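PDB 2R31: ATP12 ATPase from Paracoccus denitrificans, which probably acts as a chaperone of the ATP12 family in the assembly of F1-ATPase. Local coordinates for residues G24-L29 with P41-T46; V16-E21 with L49-A54; R35-Q40 with S74-I79; A159-F164 with R232-T237. One frame throughout, in Å; residues are numbered along the deposited sequence.

Contact 1. Residues G24-L29 with P41-T46; sequences GWAVLL and PLRLPT
The indole of Trp25 has the carbonyl oxygen of Leu44 at its edge, in the ring plane, and Trp25 CD1 comes within 3.4 Å of Thr46 C. The guanidinium of Arg43 is sandwiched, with Ala26 CB over one face (3.9 Å from Arg43 NH1) and Pro41 CB over the opposite one, toward the rim. A bend at chi2 (-68°) turns the arginine back along its own chain, where Arg43 NH1 donates in the guanidinium plane to Leu42 O (3.0 Å), from above the carbonyl plane. An alanine in place of Arg43 would probably uncover the Ala26 methyl and leave Leu42 O with one donor fewer. Between the backbones, Trp25 N donates to Leu44 O (2.9 Å) and Leu44 N to Trp25 O (2.8 Å). Beyond this pair Val27 CG2 meets Leu44 CD1 at 3.9 Å. A water that accepts from Val27 N lies 2.8 Å from Leu42 O and probably bridges the two, carrying the link further along the strand. The pattern is a single antiparallel bridge, a hydrogen-bonded pair, which fastens the chain leading into helix 47-58 to the middle strand of the antiparallel sheet.

Contact 2. Residues V16-E21 with L49-A54; sequences VGIHKE and LALAIA
Ile18 and Val16, two residues on one face of strand 16-21, press apolar side chains onto helix 49-54, and methyl-to-methyl packing does most of the work. Ile18 makes the larger share of the contact. Its CG1 sits between the backbone N and the carbonyl carbon (chi1 67°), which sends the two branches to different places: CG2 rests against Ala54 CB at 3.8 Å and also near the methyl of Ala50, while CD1 reaches Leu51 CD2 at 3.6 Å. The side chains of Ile18 and Leu51 cross at about a right angle; Leu51 starts away from the strand, yet its CD2 returns to meet the isoleucine. Two residues earlier on the strand, Val16 CG1, anti to its own backbone nitrogen (chi1 -177°), lies 3.7 Å from the CB of Ala54, one helical turn beyond Ala50. The Ala54 methyl is thus held between the valine and the isoleucine.

A second kind of contact sets methyls against helix carbonyls. Ile18 CG2 is 3.6 Å from Ala50 O, and Val16 CG1 is 3.6 Å from Ala54 O. The oxygen of Ala50 is already engaged within the helix by Ala54 N (2.8 Å), and the methyl merely packs beside it.

Strand and helix run nearly antiparallel, at 159°, with axes 8.1 Å apart at their closest. Trp25 of the neighbouring strand touches both Ile18 and Ala50. With small alanines facing branched side chains and no polar pairing between the two segments, the contact rests on shape and van der Waals packing, not on directional bonds, and lies near the surface.

Contact 3. Residues R35-Q40 with S74-I79; sequences RTPGKQ and SANSAI
Thr36 turns its methyl to helix 74-79: Thr36 CG2 lies 3.6 Å from Asn76 OD1 and 4.0 Å from Ile79 CG2, filling the groove between two side chains one turn apart. Just before it, a water donates to Arg35 O (2.9 Å) and to Asn76 OD1 (2.9 Å), bridging loop and helix, while the arginine side chain reaches forward across the turn, where Arg35 NH1 donates to Lys39 O. With Thr36 OG1 between the backbone N and the carbonyl carbon (chi1 69°), the hydroxyl is held within the loop, accepting from Gln40 N at 3.0 Å; it is also hydrogen-bonded to the carboxylate of Glu80, which accepts from Gly38 N as well. Pro37 sets its CD over a face of the Asn76 amide, Pro37 CD to Asn76 ND2 3.3 Å. Further on, Gln40 and Ile79 run past one another head to tail, with Gln40 OE1 3.7 Å from Ile79 CG2. This is a van der Waals contact.

The loop folds on itself as a type I beta turn from Thr36 to Lys39, closed by Lys39 N to Thr36 O, while Thr36 N to Gln40 O ties its ends together. With Lys39 in a left-handed conformation, this is a type I turn with a G1 beta bulge, packed onto helix 70-82 at the protein surface through a methyl, a proline ring and one water.

Contact 4. Residues A159-F164 with R232-T237; sequences ASLDPF and RFWHLT
Phe233 brings its ring up to that of Phe164, with Phe233 CZ 3.5 Å from Phe164 CD2. The rings meet rim to rim, not stacked, with centroids 5.8 Å apart and planes at 21°. With its CG anti to the backbone nitrogen (chi1 -165°), Phe233 also turns one face to its own helix end, with Thr237 CG2 over its centre. An alanine at Phe233 would probably open a gap beside Phe164 and leave the Thr237 methyl without the ring it packs on. Next, Trp234 presents the edge of its indole to Leu161, Trp234 CH2 to Leu161 CD2 3.8 Å, the two side chains crossing at about a right angle. At the end of the helix, Thr237 CG2 packs on Phe164 CB at 3.9 Å. Thr237 O accepts from a water (2.9 Å) that also makes a weak bond to Asp162 OD2. The other oxygen, Asp162 OD1, caps Gly165 N and forms a salt bridge to Arg238. The arrangement is an N-capped helix start, that of helix 163-174, packed through aromatic and aliphatic side chains against the C-terminal end of helix 214-236 in the protein's interior.

How the contacts relate
From the N terminus, strand 16-21 pairs with strand 24-29 in the sheet that contacts 1 and 2 share. Contact 2 closes the wider loop, from strand 16-21 to helix 47-58, and contact 1 lies within it, joining strand 24-29 to the chain before that helix. Contact 3 opens inside both loops and closes beyond them on helix 70-82, so it crosses each; Pro41 packs on Arg35 where contacts 1 and 3 meet. Contact 4 comes later, in series, linking the start of helix 163-174 to the C-terminal helix. It still touches the others: Thr46 bonds to Leu236 O, Leu49 packs on Phe233, and Ala78 on Phe164, tying the N-terminal region to the helical remainder.

Contact 1. Residues G24-L29 with P41-T46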
loop_
_atom_site.group_PDB
_atom_site.type_symbol
_atom_site.label_atom_id
_atom_site.label_comp_id
_atom_site.label_asym_id
_atom_site.label_seq_id
_atom_site.Cartn_x
_atom_site.Cartn_y
_atom_site.Cartn_z
ATOM N N GLY A 24 -5.981 -21.510 -6.000
ATOM C CA GLY A 24 -4.882 -20.946 -5.230
ATOM C C GLY A 24 -4.663 -21.722 -3.954
ATOM O O GLY A 24 -5.288 -22.744 -3.665
ATOM N N TRP A 25 -3.725 -21.237 -3.135
ATOM C CA TRP A 25 -3.423 -21.860 -1.859
ATOM C C TRP A 25 -4.518 -21.545 -0.840
ATOM O O TRP A 25 -4.977 -20.404 -0.733
ATOM C CB TRP A 25 -2.080 -21.390 -1.290
ATOM C CG TRP A 25 -0.899 -21.891 -2.054
ATOM C CD1 TRP A 25 -0.321 -21.336 -3.176
ATOM C CD2 TRP A 25 -0.158 -23.073 -1.764
ATOM N NE1 TRP A 25 0.740 -22.095 -3.572
ATOM C CE2 TRP A 25 0.847 -23.174 -2.733
ATOM C CE3 TRP A 25 -0.270 -24.060 -0.803
ATOM C CZ2 TRP A 25 1.780 -24.229 -2.756
ATOM C CZ3 TRP A 25 0.641 -25.095 -0.807
ATOM C CH2 TRP A 25 1.654 -25.179 -1.782
ATOM N N ALA A 26 -4.878 -22.563 -0.083
ATOM C CA ALA A 26 -5.780 -22.453 1.060
ATOM C C ALA A 26 -4.961 -22.561 2.346
ATOM O O ALA A 26 -3.913 -23.213 2.412
ATOM C CB ALA A 26 -6.810 -23.559 1.030
ATOM N N VAL A 27 -5.497 -21.910 3.390
ATOM C CA VAL A 27 -4.974 -22.031 4.751
ATOM C C VAL A 27 -5.972 -22.841 5.547
ATOM O O VAL A 27 -7.160 -22.486 5.548
ATOM C CB VAL A 27 -4.762 -20.641 5.380
ATOM C CG1 VAL A 27 -4.343 -20.751 6.864
ATOM C CG2 VAL A 27 -3.695 -19.876 4.593
ATOM N N LEU A 28 -5.519 -23.923 6.160
ATOM C CA LEU A 28 -6.369 -24.896 6.824
ATOM C C LEU A 28 -6.284 -24.763 8.326
ATOM O O LEU A 28 -5.211 -24.818 8.913
ATOM C CB LEU A 28 -5.908 -26.322 6.444
ATOM C CG LEU A 28 -5.740 -26.649 4.958
ATOM C CD1 LEU A 28 -5.214 -28.075 4.766
ATOM C CD2 LEU A 28 -7.073 -26.420 4.320
ATOM N N LEU A 29 -7.437 -24.642 8.948
ATOM C CA LEU A 29 -7.598 -24.650 10.420
ATOM C C LEU A 29 -8.208 -25.992 10.750
ATOM O O LEU A 29 -9.371 -26.220 10.362
ATOM C CB LEU A 29 -8.463 -23.497 10.904
ATOM C CG LEU A 29 -8.053 -22.095 10.478
ATOM C CD1 LEU A 29 -8.989 -21.030 11.105
ATOM C CD2 LEU A 29 -6.630 -21.824 10.857
ATOM N N PRO A 41 -14.369 -18.033 -0.402
ATOM C CA PRO A 41 -13.171 -18.841 -0.262
ATOM C C PRO A 41 -11.935 -17.961 -0.201
ATOM O O PRO A 41 -11.773 -17.049 -0.968
ATOM C CB PRO A 41 -13.139 -19.740 -1.495
ATOM C CG PRO A 41 -14.570 -19.785 -1.932
ATOM C CD PRO A 41 -15.120 -18.412 -1.600
ATOM N N LEU A 42 -11.040 -18.182 0.754
ATOM C CA LEU A 42 -9.762 -17.546 0.854
ATOM C C LEU A 42 -8.806 -18.394 0.021
ATOM O O LEU A 42 -8.440 -19.512 0.406
ATOM C CB LEU A 42 -9.243 -17.405 2.283
ATOM C CG LEU A 42 -7.919 -16.661 2.418
ATOM C CD1 LEU A 42 -8.097 -15.177 2.170
ATOM C CD2 LEU A 42 -7.266 -16.885 3.789
ATOM N N ARG A 43 -8.387 -17.905 -1.134
ATOM C CA ARG A 43 -7.443 -18.560 -2.017
ATOM C C ARG A 43 -6.332 -17.549 -2.322
ATOM O O ARG A 43 -6.612 -16.404 -2.657
ATOM C CB ARG A 43 -8.077 -19.076 -3.294
ATOM C CG ARG A 43 -9.048 -20.203 -3.051
ATOM C CD ARG A 43 -8.433 -21.518 -2.580
ATOM N NE ARG A 43 -9.466 -22.538 -2.408
ATOM C CZ ARG A 43 -10.242 -22.664 -1.323
ATOM N NH1 ARG A 43 -10.106 -21.881 -0.272
ATOM N NH2 ARG A 43 -11.188 -23.598 -1.277
ATOM N N LEU A 44 -5.076 -17.983 -2.187
ATOM C CA LEU A 44 -3.929 -17.085 -2.246
ATOM C C LEU A 44 -3.006 -17.410 -3.412
ATOM O O LEU A 44 -2.878 -18.582 -3.805
ATOM C CB LEU A 44 -3.145 -17.231 -0.938
ATOM C CG LEU A 44 -4.013 -17.080 0.319
ATOM C CD1 LEU A 44 -3.178 -17.500 1.508
ATOM C CD2 LEU A 44 -4.552 -15.670 0.468
ATOM N N PRO A 45 -2.331 -16.414 -3.957
ATOM C CA PRO A 45 -1.570 -16.639 -5.209
ATOM C C PRO A 45 -0.254 -17.352 -5.023
ATOM O O PRO A 45 0.290 -17.860 -6.019
ATOM C CB PRO A 45 -1.350 -15.228 -5.757
ATOM C CG PRO A 45 -1.388 -14.371 -4.530
ATOM C CD PRO A 45 -2.464 -14.971 -3.688
ATOM N N THR A 46 0.322 -17.362 -3.826
ATOM C CA THR A 46 1.674 -17.890 -3.600
ATOM C C THR A 46 1.708 -18.732 -2.340
ATOM O O THR A 46 1.024 -18.484 -1.355
ATOM C CB THR A 46 2.746 -16.782 -3.506
ATOM O OG1 THR A 46 2.416 -16.022 -2.318
ATOM C CG2 THR A 46 2.754 -15.860 -4.698
HETATM O O HOH W 1 -8.243 -20.952 2.807
#

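Contact 2. Residues V16-E21 with L49-A54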
loop_
_atom_site.group_PDB
_atom_site.type_symbol
_atom_site.label_atom_id
_atom_site.label_comp_id
_atom_site.label_asym_id
_atom_site.label_seq_id
_atom_site.Cartn_x
_atom_site.Cartn_y
_atom_site.Cartn_z
ATOM N N VAL A 16 -2.838 -25.848 12.147
ATOM C CA VAL A 16 -2.856 -24.937 11.014
ATOM C C VAL A 16 -1.928 -25.541 9.938
ATOM O O VAL A 16 -0.821 -25.998 10.260
ATOM C CB VAL A 16 -2.377 -23.527 11.358
ATOM C CG1 VAL A 16 -2.486 -22.619 10.174
ATOM C CG2 VAL A 16 -3.193 -22.978 12.526
ATOM N N GLY A 17 -2.337 -25.487 8.689
ATOM C CA GLY A 17 -1.470 -25.905 7.577
ATOM C C GLY A 17 -1.934 -25.189 6.288
ATOM O O GLY A 17 -2.777 -24.296 6.371
ATOM N N ILE A 18 -1.352 -25.598 5.166
ATOM C CA ILE A 18 -1.713 -25.032 3.892
ATOM C C ILE A 18 -1.893 -26.147 2.854
ATOM O O ILE A 18 -1.384 -27.252 3.041
ATOM C CB ILE A 18 -0.687 -23.978 3.393
ATOM C CG1 ILE A 18 0.675 -24.560 3.039
ATOM C CG2 ILE A 18 -0.577 -22.851 4.440
ATOM C CD1 ILE A 18 1.583 -23.609 2.296
ATOM N N HIS A 19 -2.565 -25.861 1.759
ATOM C CA HIS A 19 -2.776 -26.818 0.684
ATOM C C HIS A 19 -3.134 -26.089 -0.588
ATOM O O HIS A 19 -3.960 -25.173 -0.559
ATOM C CB HIS A 19 -3.945 -27.767 1.082
ATOM C CG HIS A 19 -4.260 -28.771 0.027
ATOM N ND1 HIS A 19 -3.389 -29.764 -0.367
ATOM C CD2 HIS A 19 -5.370 -28.880 -0.766
ATOM C CE1 HIS A 19 -3.969 -30.452 -1.356
ATOM N NE2 HIS A 19 -5.176 -29.951 -1.620
ATOM N N LYS A 20 -2.565 -26.503 -1.734
ATOM C CA LYS A 20 -2.851 -25.844 -2.999
ATOM C C LYS A 20 -4.106 -26.426 -3.666
ATOM O O LYS A 20 -4.157 -27.619 -3.993
ATOM C CB LYS A 20 -1.649 -25.933 -3.954
ATOM C CG LYS A 20 -1.873 -25.340 -5.329
ATOM C CD LYS A 20 -2.032 -23.840 -5.346
ATOM C CE LYS A 20 -1.950 -23.266 -6.725
ATOM N NZ LYS A 20 -2.954 -23.752 -7.714
ATOM N N GLU A 21 -5.102 -25.593 -3.908
ATOM C CA GLU A 21 -6.338 -25.894 -4.633
ATOM C C GLU A 21 -6.222 -25.293 -6.008
ATOM O O GLU A 21 -5.344 -24.469 -6.328
ATOM C CB GLU A 21 -7.538 -25.336 -3.862
ATOM C CG GLU A 21 -7.764 -25.941 -2.484
ATOM C CD GLU A 21 -8.491 -27.262 -2.512
ATOM O OE1 GLU A 21 -9.083 -27.678 -3.537
ATOM O OE2 GLU A 21 -8.505 -27.994 -1.511
ATOM N N LEU A 49 2.850 -16.394 0.660
ATOM C CA LEU A 49 1.797 -15.717 1.370
ATOM C C LEU A 49 0.980 -16.706 2.214
ATOM O O LEU A 49 0.613 -16.397 3.359
ATOM C CB LEU A 49 0.862 -14.938 0.433
ATOM C CG LEU A 49 -0.250 -14.202 1.130
ATOM C CD1 LEU A 49 0.257 -13.132 2.087
ATOM C CD2 LEU A 49 -1.229 -13.565 0.161
ATOM N N ALA A 50 0.691 -17.883 1.677
ATOM C CA ALA A 50 -0.048 -18.889 2.462
ATOM C C ALA A 50 0.685 -19.256 3.716
ATOM O O ALA A 50 0.077 -19.354 4.792
ATOM C CB ALA A 50 -0.328 -20.115 1.598
ATOM N N LEU A 51 2.002 -19.497 3.654
ATOM C CA LEU A 51 2.783 -19.834 4.841
ATOM C C LEU A 51 2.730 -18.698 5.855
ATOM O O LEU A 51 2.615 -18.942 7.070
ATOM C CB LEU A 51 4.221 -20.162 4.478
ATOM C CG LEU A 51 4.453 -21.468 3.735
ATOM C CD1 LEU A 51 5.863 -21.478 3.148
ATOM C CD2 LEU A 51 4.187 -22.673 4.646
ATOM N N ALA A 52 2.833 -17.463 5.407
ATOM C CA ALA A 52 2.849 -16.318 6.304
ATOM C C ALA A 52 1.488 -16.087 6.946
ATOM O O ALA A 52 1.401 -15.705 8.137
ATOM C CB ALA A 52 3.357 -15.097 5.557
ATOM N N ILE A 53 0.398 -16.302 6.223
ATOM C CA ILE A 53 -0.944 -16.231 6.786
ATOM C C ILE A 53 -1.137 -17.393 7.759
ATOM O O ILE A 53 -1.692 -17.197 8.866
ATOM C CB ILE A 53 -2.022 -16.127 5.703
ATOM C CG1 ILE A 53 -1.958 -14.737 5.093
ATOM C CG2 ILE A 53 -3.416 -16.411 6.276
ATOM C CD1 ILE A 53 -2.892 -14.490 3.933
ATOM N N ALA A 54 -0.701 -18.601 7.428
ATOM C CA ALA A 54 -0.770 -19.707 8.360
ATOM C C ALA A 54 -0.062 -19.350 9.665
ATOM O O ALA A 54 -0.572 -19.673 10.738
ATOM C CB ALA A 54 -0.210 -20.959 7.733
#

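Contact 3. Residues R35-Q40 with S74-I79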
loop_
_atom_site.group_PDB
_atom_site.type_symbol
_atom_site.label_atom_id
_atom_site.label_comp_id
_atom_site.label_asym_id
_atom_site.label_seq_id
_atom_site.Cartn_x
_atom_site.Cartn_y
_atom_site.Cartn_z
ATOM N N ARG A 35 -12.075 -19.069 5.383
ATOM C CA ARG A 35 -12.857 -18.212 4.497
ATOM C C ARG A 35 -12.675 -16.769 4.900
ATOM O O ARG A 35 -12.158 -16.454 5.975
ATOM C CB ARG A 35 -14.348 -18.582 4.518
ATOM C CG ARG A 35 -14.613 -19.911 3.863
ATOM C CD ARG A 35 -16.000 -20.395 3.752
ATOM N NE ARG A 35 -16.213 -21.605 2.971
ATOM C CZ ARG A 35 -16.637 -21.662 1.706
ATOM N NH1 ARG A 35 -16.900 -20.560 0.994
ATOM N NH2 ARG A 35 -16.784 -22.861 1.138
ATOM N N THR A 36 -13.076 -15.869 3.990
ATOM C CA THR A 36 -13.097 -14.459 4.354
ATOM C C THR A 36 -14.248 -14.179 5.310
ATOM O O THR A 36 -15.132 -14.992 5.513
ATOM C CB THR A 36 -13.174 -13.573 3.113
ATOM O OG1 THR A 36 -14.467 -13.740 2.522
ATOM C CG2 THR A 36 -12.091 -13.915 2.081
ATOM N N PRO A 37 -14.285 -12.997 5.916
ATOM C CA PRO A 37 -15.395 -12.678 6.827
ATOM C C PRO A 37 -16.762 -12.739 6.171
ATOM O O PRO A 37 -17.716 -13.094 6.894
ATOM C CB PRO A 37 -15.052 -11.266 7.304
ATOM C CG PRO A 37 -13.544 -11.202 7.218
ATOM C CD PRO A 37 -13.256 -11.947 5.937
ATOM N N GLY A 38 -16.866 -12.447 4.890
ATOM C CA GLY A 38 -18.063 -12.594 4.075
ATOM C C GLY A 38 -18.263 -14.005 3.558
ATOM O O GLY A 38 -19.154 -14.212 2.709
ATOM N N LYS A 39 -17.466 -14.954 4.039
ATOM C CA LYS A 39 -17.631 -16.373 3.727
ATOM C C LYS A 39 -17.216 -16.739 2.308
ATOM O O LYS A 39 -17.584 -17.773 1.768
ATOM C CB LYS A 39 -19.076 -16.806 4.040
ATOM C CG LYS A 39 -19.297 -16.827 5.534
ATOM C CD LYS A 39 -20.521 -17.671 5.788
ATOM C CE LYS A 39 -21.657 -16.836 6.357
ATOM N NZ LYS A 39 -21.264 -15.962 7.510
ATOM N N GLN A 40 -16.401 -15.926 1.652
ATOM C CA GLN A 40 -15.845 -16.223 0.343
ATOM C C GLN A 40 -14.630 -17.128 0.529
ATOM O O GLN A 40 -13.967 -17.042 1.572
ATOM C CB GLN A 40 -15.456 -14.971 -0.423
ATOM C CG GLN A 40 -16.709 -14.147 -0.680
ATOM C CD GLN A 40 -16.435 -12.829 -1.364
ATOM O OE1 GLN A 40 -15.522 -12.740 -2.166
ATOM N NE2 GLN A 40 -17.254 -11.859 -1.010
ATOM N N SER A 74 -5.184 -7.983 4.557
ATOM C CA SER A 74 -4.930 -7.630 3.159
ATOM C C SER A 74 -5.506 -8.635 2.195
ATOM O O SER A 74 -6.073 -8.267 1.166
ATOM C CB SER A 74 -3.406 -7.518 2.974
ATOM O OG SER A 74 -2.780 -6.527 3.672
ATOM N N ALA A 75 -5.394 -9.926 2.501
ATOM C CA ALA A 75 -5.961 -10.949 1.630
ATOM C C ALA A 75 -7.471 -10.876 1.591
ATOM O O ALA A 75 -8.081 -11.041 0.522
ATOM C CB ALA A 75 -5.494 -12.322 2.074
ATOM N N ASN A 76 -8.108 -10.625 2.733
ATOM C CA ASN A 76 -9.562 -10.461 2.763
ATOM C C ASN A 76 -9.959 -9.322 1.843
ATOM O O ASN A 76 -10.947 -9.389 1.096
ATOM C CB ASN A 76 -10.040 -10.186 4.182
ATOM C CG ASN A 76 -10.004 -11.392 5.088
ATOM O OD1 ASN A 76 -9.990 -12.531 4.642
ATOM N ND2 ASN A 76 -10.052 -11.099 6.404
ATOM N N SER A 77 -9.240 -8.196 1.874
ATOM C CA SER A 77 -9.542 -7.056 0.990
ATOM C C SER A 77 -9.305 -7.394 -0.465
ATOM O O SER A 77 -10.069 -7.030 -1.336
ATOM C CB SER A 77 -8.724 -5.856 1.435
ATOM O OG SER A 77 -8.998 -4.765 0.580
ATOM N N ALA A 78 -8.215 -8.108 -0.743
ATOM C CA ALA A 78 -7.957 -8.510 -2.122
ATOM C C ALA A 78 -9.139 -9.294 -2.676
ATOM O O ALA A 78 -9.604 -9.087 -3.798
ATOM C CB ALA A 78 -6.685 -9.342 -2.218
ATOM N N ILE A 79 -9.629 -10.265 -1.913
ATOM C CA ILE A 79 -10.672 -11.166 -2.381
ATOM C C ILE A 79 -12.019 -10.476 -2.398
ATOM O O ILE A 79 -12.780 -10.614 -3.395
ATOM C CB ILE A 79 -10.676 -12.447 -1.516
ATOM C CG1 ILE A 79 -9.392 -13.228 -1.720
ATOM C CG2 ILE A 79 -11.921 -13.319 -1.826
ATOM C CD1 ILE A 79 -9.037 -14.199 -0.617
HETATM O O HOH W 2 -9.778 -14.777 6.403
#

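Contact 4. Residues A159-F164 with R232-T237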
loop_
_atom_site.group_PDB
_atom_site.type_symbol
_atom_site.label_atom_id
_atom_site.label_comp_id
_atom_site.label_asym_id
_atom_site.label_seq_id
_atom_site.Cartn_x
_atom_site.Cartn_y
_atom_site.Cartn_z
ATOM N N ALA A 159 -2.776 -0.917 -14.288
ATOM C CA ALA A 159 -3.693 -1.971 -14.790
ATOM C C ALA A 159 -2.964 -3.218 -15.143
ATOM O O ALA A 159 -3.620 -4.277 -15.277
ATOM C CB ALA A 159 -4.468 -1.406 -15.986
ATOM N N SER A 160 -1.651 -3.204 -15.270
ATOM C CA SER A 160 -0.865 -4.380 -15.573
ATOM C C SER A 160 -0.645 -5.275 -14.350
ATOM O O SER A 160 -0.083 -6.381 -14.520
ATOM C CB SER A 160 0.521 -3.972 -16.152
ATOM O OG SER A 160 1.437 -3.509 -15.163
ATOM N N LEU A 161 -0.990 -4.819 -13.161
ATOM C CA LEU A 161 -0.746 -5.586 -11.936
ATOM C C LEU A 161 -1.745 -6.721 -11.811
ATOM O O LEU A 161 -2.851 -6.665 -12.301
ATOM C CB LEU A 161 -0.880 -4.663 -10.739
ATOM C CG LEU A 161 0.198 -3.571 -10.697
ATOM C CD1 LEU A 161 -0.093 -2.616 -9.541
ATOM C CD2 LEU A 161 1.566 -4.156 -10.564
ATOM N N ASP A 162 -1.333 -7.734 -11.066
ATOM C CA ASP A 162 -2.246 -8.764 -10.673
ATOM C C ASP A 162 -3.089 -8.259 -9.486
ATOM O O ASP A 162 -2.825 -7.223 -8.904
ATOM C CB ASP A 162 -1.543 -10.075 -10.372
ATOM C CG ASP A 162 -0.429 -10.079 -9.331
ATOM O OD1 ASP A 162 -0.404 -9.160 -8.524
ATOM O OD2 ASP A 162 0.400 -11.018 -9.349
ATOM N N PRO A 163 -4.204 -8.913 -9.146
ATOM C CA PRO A 163 -5.100 -8.371 -8.128
ATOM C C PRO A 163 -4.515 -8.246 -6.732
ATOM O O PRO A 163 -4.790 -7.242 -6.028
ATOM C CB PRO A 163 -6.299 -9.387 -8.131
ATOM C CG PRO A 163 -6.252 -9.846 -9.555
ATOM C CD PRO A 163 -4.793 -10.059 -9.904
ATOM N N PHE A 164 -3.700 -9.208 -6.279
ATOM C CA PHE A 164 -3.099 -9.072 -4.971
ATOM C C PHE A 164 -2.016 -7.990 -4.997
ATOM O O PHE A 164 -1.851 -7.265 -3.997
ATOM C CB PHE A 164 -2.537 -10.424 -4.485
ATOM C CG PHE A 164 -3.575 -11.340 -3.857
ATOM C CD1 PHE A 164 -4.692 -11.773 -4.563
ATOM C CD2 PHE A 164 -3.458 -11.735 -2.548
ATOM C CE1 PHE A 164 -5.637 -12.581 -3.990
ATOM C CE2 PHE A 164 -4.389 -12.545 -1.947
ATOM C CZ PHE A 164 -5.483 -12.958 -2.669
ATOM N N ARG A 232 5.164 -5.508 2.553
ATOM C CA ARG A 232 5.322 -6.952 2.846
ATOM C C ARG A 232 4.369 -7.783 2.000
ATOM O O ARG A 232 4.730 -8.825 1.473
ATOM C CB ARG A 232 5.085 -7.146 4.354
ATOM C CG ARG A 232 5.187 -8.576 4.819
ATOM C CD ARG A 232 6.542 -9.215 4.570
ATOM N NE ARG A 232 6.656 -10.436 5.349
ATOM C CZ ARG A 232 7.567 -11.362 5.125
ATOM N NH1 ARG A 232 8.465 -11.214 4.161
ATOM N NH2 ARG A 232 7.582 -12.454 5.899
ATOM N N PHE A 233 3.096 -7.342 1.897
ATOM C CA PHE A 233 2.117 -8.052 1.099
ATOM C C PHE A 233 2.539 -8.078 -0.360
ATOM O O PHE A 233 2.370 -9.122 -1.035
ATOM C CB PHE A 233 0.745 -7.381 1.300
ATOM C CG PHE A 233 -0.429 -8.191 0.836
ATOM C CD1 PHE A 233 -0.827 -9.305 1.539
ATOM C CD2 PHE A 233 -1.180 -7.876 -0.284
ATOM C CE1 PHE A 233 -1.931 -10.055 1.205
ATOM C CE2 PHE A 233 -2.313 -8.613 -0.624
ATOM C CZ PHE A 233 -2.675 -9.671 0.129
ATOM N N TRP A 234 3.079 -6.991 -0.890
ATOM C CA TRP A 234 3.618 -6.956 -2.248
ATOM C C TRP A 234 4.653 -8.066 -2.425
ATOM O O TRP A 234 4.582 -8.895 -3.347
ATOM C CB TRP A 234 4.258 -5.568 -2.571
ATOM C CG TRP A 234 4.954 -5.666 -3.891
ATOM C CD1 TRP A 234 6.281 -5.901 -4.085
ATOM C CD2 TRP A 234 4.362 -5.597 -5.187
ATOM N NE1 TRP A 234 6.545 -5.995 -5.428
ATOM C CE2 TRP A 234 5.407 -5.809 -6.128
ATOM C CE3 TRP A 234 3.081 -5.374 -5.682
ATOM C CZ2 TRP A 234 5.186 -5.812 -7.499
ATOM C CZ3 TRP A 234 2.854 -5.377 -7.023
ATOM C CH2 TRP A 234 3.898 -5.588 -7.936
ATOM N N HIS A 235 5.673 -8.088 -1.572
ATOM C CA HIS A 235 6.759 -9.034 -1.764
ATOM C C HIS A 235 6.270 -10.476 -1.650
ATOM O O HIS A 235 6.691 -11.359 -2.417
ATOM C CB HIS A 235 7.897 -8.763 -0.797
ATOM C CG HIS A 235 8.648 -7.518 -1.090
ATOM N ND1 HIS A 235 9.276 -7.306 -2.285
ATOM C CD2 HIS A 235 8.800 -6.428 -0.321
ATOM C CE1 HIS A 235 9.831 -6.069 -2.216
ATOM N NE2 HIS A 235 9.581 -5.529 -1.021
ATOM N N LEU A 236 5.395 -10.758 -0.682
ATOM C CA LEU A 236 4.937 -12.115 -0.480
ATOM C C LEU A 236 4.079 -12.638 -1.609
ATOM O O LEU A 236 3.920 -13.845 -1.731
ATOM C CB LEU A 236 4.172 -12.236 0.834
ATOM C CG LEU A 236 5.027 -12.179 2.100
ATOM C CD1 LEU A 236 4.121 -12.069 3.307
ATOM C CD2 LEU A 236 5.927 -13.380 2.243
ATOM N N THR A 237 3.476 -11.752 -2.397
ATOM C CA THR A 237 2.572 -12.139 -3.484
ATOM C C THR A 237 3.266 -12.227 -4.833
ATOM O O THR A 237 2.598 -12.532 -5.826
ATOM C CB THR A 237 1.332 -11.252 -3.517
ATOM O OG1 THR A 237 1.704 -9.893 -3.723
ATOM C CG2 THR A 237 0.490 -11.445 -2.251
HETATM O O HOH W 3 -0.034 -12.308 -6.955
#